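Local coordinates for protein unsaturated glucuronyl hydrolase (Streptococcus agalactiae, PDB 2ZZR) that hydrolyses unsaturated disaccharides from chondroitin, hyaluronan and heparin, releasing the unsaturated uronic acid from either (1->3) or (1->4) glycosidic bonds, at residues D111-G116 with I157-E162; C175-Q180 with Q248-Y253. All coordinates share one frame; numbering follows the deposited sequence.

Overall arrangement
Both contacts lie in the alpha-barrel enzyme of glycoside hydrolase family 88 and follow one another along the chain, contact 1 closing before contact 2 opens. Contact 1 lies about 16 Å from the centre of the chain and joins the approach to helix 115-130 to the loop between strands 156-157 and 170-172. Contact 2, buried about 6 Å from that centre, packs the short helix 175-178 against helix 245-262. Their centres are about 14 Å apart, yet they touch at N178, whose OD1 accepts a hydrogen bond from the backbone N of F117 in helix 115-130. Nucleophile D114 in contact 1 and substrate-binding W250 in contact 2 thus border the same active site, with proton donor D174 near both.

Contact 1 of 2, residues D111-G116 with I157-E162; sequences DHHDLG and IQAWGE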
# COMPACT_ATOMS: atom_id res chain seq x y z
N ASP A 111 17.98 -0.56 -6.86
CA ASP A 111 17.86 0.27 -8.07
C ASP A 111 16.44 0.21 -8.63
O ASP A 111 16.19 -0.33 -9.71
CB ASP A 111 18.91 -0.13 -9.10
CG ASP A 111 20.30 -0.05 -8.54
OD1 ASP A 111 20.99 -1.10 -8.53
OD2 ASP A 111 20.68 1.04 -8.06
N HIS A 112 15.53 0.78 -7.85
CA HIS A 112 14.11 0.81 -8.17
C HIS A 112 13.48 1.88 -7.26
O HIS A 112 14.19 2.55 -6.50
CB HIS A 112 13.48 -0.57 -7.94
CG HIS A 112 13.71 -1.12 -6.56
ND1 HIS A 112 14.59 -2.16 -6.31
CD2 HIS A 112 13.20 -0.76 -5.36
CE1 HIS A 112 14.59 -2.42 -5.01
NE2 HIS A 112 13.76 -1.59 -4.42
N HIS A 113 12.17 2.04 -7.35
CA HIS A 113 11.48 3.12 -6.65
C HIS A 113 10.78 2.64 -5.38
O HIS A 113 10.04 3.41 -4.75
CB HIS A 113 10.45 3.74 -7.59
CG HIS A 113 9.35 2.80 -7.98
ND1 HIS A 113 9.52 1.81 -8.92
CD2 HIS A 113 8.08 2.67 -7.52
CE1 HIS A 113 8.39 1.13 -9.04
NE2 HIS A 113 7.51 1.63 -8.20
N ASP A 114 10.98 1.37 -5.01
CA ASP A 114 10.28 0.78 -3.87
C ASP A 114 10.99 0.95 -2.52
O ASP A 114 10.80 0.15 -1.59
CB ASP A 114 9.94 -0.70 -4.14
CG ASP A 114 8.89 -0.86 -5.23
OD1 ASP A 114 7.90 -0.10 -5.23
OD2 ASP A 114 9.06 -1.75 -6.09
N LEU A 115 11.79 2.01 -2.41
CA LEU A 115 12.52 2.34 -1.17
C LEU A 115 11.57 2.60 0.00
O LEU A 115 11.89 2.26 1.15
CB LEU A 115 13.45 3.54 -1.39
CG LEU A 115 14.86 3.31 -1.96
CD1 LEU A 115 15.72 2.49 -1.00
CD2 LEU A 115 14.82 2.66 -3.33
N GLY A 116 10.41 3.19 -0.29
CA GLY A 116 9.40 3.46 0.72
C GLY A 116 8.75 2.21 1.26
O GLY A 116 8.66 2.03 2.48
N ILE A 157 9.50 10.22 -10.33
CA ILE A 157 10.48 9.21 -9.94
C ILE A 157 10.34 8.04 -10.91
O ILE A 157 9.28 7.41 -10.99
CB ILE A 157 10.25 8.72 -8.48
CG1 ILE A 157 10.41 9.90 -7.51
CG2 ILE A 157 11.22 7.58 -8.13
CD1 ILE A 157 9.82 9.64 -6.15
N GLN A 158 11.41 7.77 -11.65
CA GLN A 158 11.38 6.70 -12.64
C GLN A 158 11.39 5.32 -11.99
O GLN A 158 12.16 5.07 -11.05
CB GLN A 158 12.55 6.83 -13.64
CG GLN A 158 12.36 5.94 -14.88
CD GLN A 158 13.59 5.88 -15.78
OE1 GLN A 158 13.86 4.85 -16.41
NE2 GLN A 158 14.33 6.97 -15.85
N ALA A 159 10.54 4.44 -12.50
CA ALA A 159 10.51 3.04 -12.08
C ALA A 159 11.81 2.33 -12.48
O ALA A 159 12.62 2.89 -13.23
CB ALA A 159 9.30 2.35 -12.69
N TRP A 160 12.00 1.12 -11.96
CA TRP A 160 13.17 0.30 -12.27
C TRP A 160 13.45 0.20 -13.77
O TRP A 160 12.53 0.26 -14.59
CB TRP A 160 13.04 -1.11 -11.66
CG TRP A 160 11.70 -1.76 -11.86
CD1 TRP A 160 10.64 -1.76 -10.98
CD2 TRP A 160 11.27 -2.53 -12.99
NE1 TRP A 160 9.59 -2.46 -11.51
CE2 TRP A 160 9.94 -2.95 -12.73
CE3 TRP A 160 11.88 -2.91 -14.20
CZ2 TRP A 160 9.21 -3.73 -13.64
CZ3 TRP A 160 11.15 -3.69 -15.10
CH2 TRP A 160 9.83 -4.08 -14.82
N GLY A 161 14.73 0.03 -14.10
CA GLY A 161 15.19 0.02 -15.48
C GLY A 161 16.33 1.00 -15.67
O GLY A 161 16.91 1.49 -14.71
N GLU A 162 16.65 1.27 -16.93
CA GLU A 162 17.73 2.18 -17.27
C GLU A 162 17.27 3.63 -17.12
O GLU A 162 16.34 4.07 -17.80
CB GLU A 162 18.22 1.91 -18.70
CG GLU A 162 19.42 2.76 -19.13
CD GLU A 162 20.72 2.37 -18.43
OE1 GLU A 162 21.64 3.22 -18.40
OE2 GLU A 162 20.82 1.24 -17.91
O HOH W 1 16.73 -0.71 -12.31
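H113 reaches across to I157, A159 and W160, and its side chain can be followed outward atom by atom. CB rests on the I157 methyl CG2 at 4.0 Å. CG stands between the backbone N and the carbonyl carbon (chi1 65°), which carries the imidazole over to A159. ND1 comes to 3.5 Å from A159 CA, and the A159 methyl lies 3.8 Å from the same nitrogen. The backbone N of W160 sits at the edge of the imidazole, near its plane. H113 CE1 lies 4.1 Å from W160 CD1, the two side chains crossing obliquely. At the tip, NE2 leaves the contact for a hydrogen bond with the OD2 carboxylate oxygen of D174, the proton donor. One face of the ring carries the carboxylate carbon of D114, the nucleophile, offset toward the rim. Nearer the surface, H112 CB and W160 CB meet at 3.8 Å, with H112 CB at the edge of the indole. Here a water joins the two loops, donating to D111 O at 2.7 Å and accepting from G161 N at 2.8 Å. The loop 157-162 is held by R149, which bonds to the carbonyls of Q158, A159 and G161, and by R170, which makes a cation-pi contact with W160. No direct hydrogen bond joins the segments, and ND1 is buried by the contact without a polar partner. NE2 bonded to D174 and packing against I157 and A159 restrain the imidazole beside both catalytic aspartates, consistent with a second-shell role in positioning D174.

Contact 2 of 2, residues C175-Q180 with Q248-Y253; sequences CLLNIQ and QAWGIY
L177 turns CD2 and CG to W250 and CD1 to Y253 of helix 245-262. Its CD2 lies 3.6 Å from the carbonyl oxygen W250 O and 3.7 Å from W250 CE3. L177 CG sits 4.0 Å from W250 CZ3, so the leucine branch point lies by the benzo part of the indole. L177 CD1 is 4.0 Å from Y253 CD1; the leucine crosses both aromatic side chains at about a right angle. Beside it, L176 CD1 approaches the bare CA of G251 at 4.2 Å. In the next shell, the indole, swung beside its backbone N (chi1 -69°), also meets the F117 ring, with planes at about 45°, and T309 of helix 304-318. Y253 packs edge-to-face with W397, and R388 hydrogen-bonds its hydroxyl. Across the interface, N178 pins the short helix 175-178: ND2 bonds to the carbonyl of D174 and OD1 to the backbone N of F117. The side chains meet carbon against carbon, the W250 carbonyl is the polar atom they touch, and no hydrogen bond crosses. Leucine carbon packs against the benzo part of substrate-binding W250, so van der Waals contact probably contributes to where the indole stands beside D174.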
# COMPACT_ATOMS: atom_id res chain seq x y z
N CYS A 175 4.25 4.02 -6.78
CA CYS A 175 5.22 5.00 -6.30
C CYS A 175 4.57 6.06 -5.41
O CYS A 175 5.25 6.74 -4.64
CB CYS A 175 6.00 5.64 -7.45
SG CYS A 175 7.56 6.40 -6.92
N LEU A 176 3.25 6.21 -5.52
CA LEU A 176 2.48 7.08 -4.62
C LEU A 176 2.71 6.73 -3.14
O LEU A 176 2.72 7.62 -2.29
CB LEU A 176 0.99 7.04 -4.94
CG LEU A 176 0.54 7.73 -6.24
CD1 LEU A 176 -0.96 7.60 -6.39
CD2 LEU A 176 0.96 9.19 -6.27
N LEU A 177 2.90 5.44 -2.85
CA LEU A 177 3.18 5.00 -1.48
C LEU A 177 4.63 5.24 -1.08
O LEU A 177 4.95 5.33 0.11
CB LEU A 177 2.85 3.52 -1.30
CG LEU A 177 1.44 3.06 -0.91
CD1 LEU A 177 1.17 3.30 0.57
CD2 LEU A 177 0.36 3.69 -1.80
N ASN A 178 5.50 5.34 -2.09
CA ASN A 178 6.94 5.46 -1.85
C ASN A 178 7.44 6.90 -1.67
O ASN A 178 8.51 7.12 -1.11
CB ASN A 178 7.70 4.72 -2.96
CG ASN A 178 7.56 3.22 -2.83
OD1 ASN A 178 8.31 2.58 -2.10
ND2 ASN A 178 6.58 2.65 -3.52
N ILE A 179 6.64 7.87 -2.10
CA ILE A 179 7.01 9.28 -1.89
C ILE A 179 6.77 9.73 -0.44
O ILE A 179 7.21 10.81 -0.04
CB ILE A 179 6.31 10.25 -2.89
CG1 ILE A 179 4.79 10.28 -2.70
CG2 ILE A 179 6.69 9.88 -4.34
CD1 ILE A 179 4.06 11.36 -3.53
N GLN A 180 6.08 8.92 0.35
CA GLN A 180 5.87 9.26 1.76
C GLN A 180 7.21 9.34 2.48
O GLN A 180 7.43 10.20 3.34
CB GLN A 180 4.91 8.27 2.43
CG GLN A 180 3.56 8.09 1.69
CD GLN A 180 2.92 9.40 1.21
OE1 GLN A 180 2.52 9.52 0.05
NE2 GLN A 180 2.82 10.37 2.10
N GLN A 248 -5.83 0.36 -8.45
CA GLN A 248 -6.88 1.24 -7.96
C GLN A 248 -6.65 1.54 -6.47
O GLN A 248 -6.74 2.69 -6.04
CB GLN A 248 -8.26 0.61 -8.19
CG GLN A 248 -9.44 1.58 -8.09
CD GLN A 248 -9.45 2.65 -9.19
OE1 GLN A 248 -10.07 3.71 -9.03
NE2 GLN A 248 -8.79 2.38 -10.31
N ALA A 249 -6.35 0.50 -5.70
CA ALA A 249 -6.10 0.63 -4.26
C ALA A 249 -4.86 1.47 -3.93
O ALA A 249 -4.87 2.20 -2.94
CB ALA A 249 -6.02 -0.73 -3.59
N TRP A 250 -3.80 1.36 -4.73
CA TRP A 250 -2.63 2.21 -4.52
C TRP A 250 -3.01 3.69 -4.61
O TRP A 250 -2.48 4.51 -3.87
CB TRP A 250 -1.52 1.92 -5.53
CG TRP A 250 -0.82 0.58 -5.41
CD1 TRP A 250 -0.48 -0.25 -6.45
CD2 TRP A 250 -0.35 -0.07 -4.21
NE1 TRP A 250 0.16 -1.37 -5.98
CE2 TRP A 250 0.26 -1.28 -4.61
CE3 TRP A 250 -0.39 0.25 -2.85
CZ2 TRP A 250 0.82 -2.19 -3.69
CZ3 TRP A 250 0.18 -0.65 -1.92
CH2 TRP A 250 0.77 -1.85 -2.35
N GLY A 251 -3.92 4.01 -5.53
CA GLY A 251 -4.45 5.37 -5.64
C GLY A 251 -5.27 5.75 -4.41
O GLY A 251 -5.07 6.82 -3.82
N ILE A 252 -6.17 4.85 -4.00
CA ILE A 252 -7.06 5.08 -2.86
C ILE A 252 -6.29 5.37 -1.57
O ILE A 252 -6.72 6.21 -0.78
CB ILE A 252 -8.06 3.92 -2.66
CG1 ILE A 252 -9.03 3.88 -3.85
CG2 ILE A 252 -8.86 4.07 -1.35
CD1 ILE A 252 -9.77 2.55 -3.99
N TYR A 253 -5.14 4.72 -1.38
CA TYR A 253 -4.33 4.97 -0.19
C TYR A 253 -3.27 6.04 -0.44
O TYR A 253 -3.04 6.91 0.40
CB TYR A 253 -3.72 3.67 0.33
CG TYR A 253 -3.18 3.70 1.76
CD1 TYR A 253 -2.38 2.66 2.23
CD2 TYR A 253 -3.46 4.76 2.63
CE1 TYR A 253 -1.87 2.66 3.54
CE2 TYR A 253 -2.94 4.78 3.94
CZ TYR A 253 -2.16 3.73 4.38
OH TYR A 253 -1.65 3.72 5.67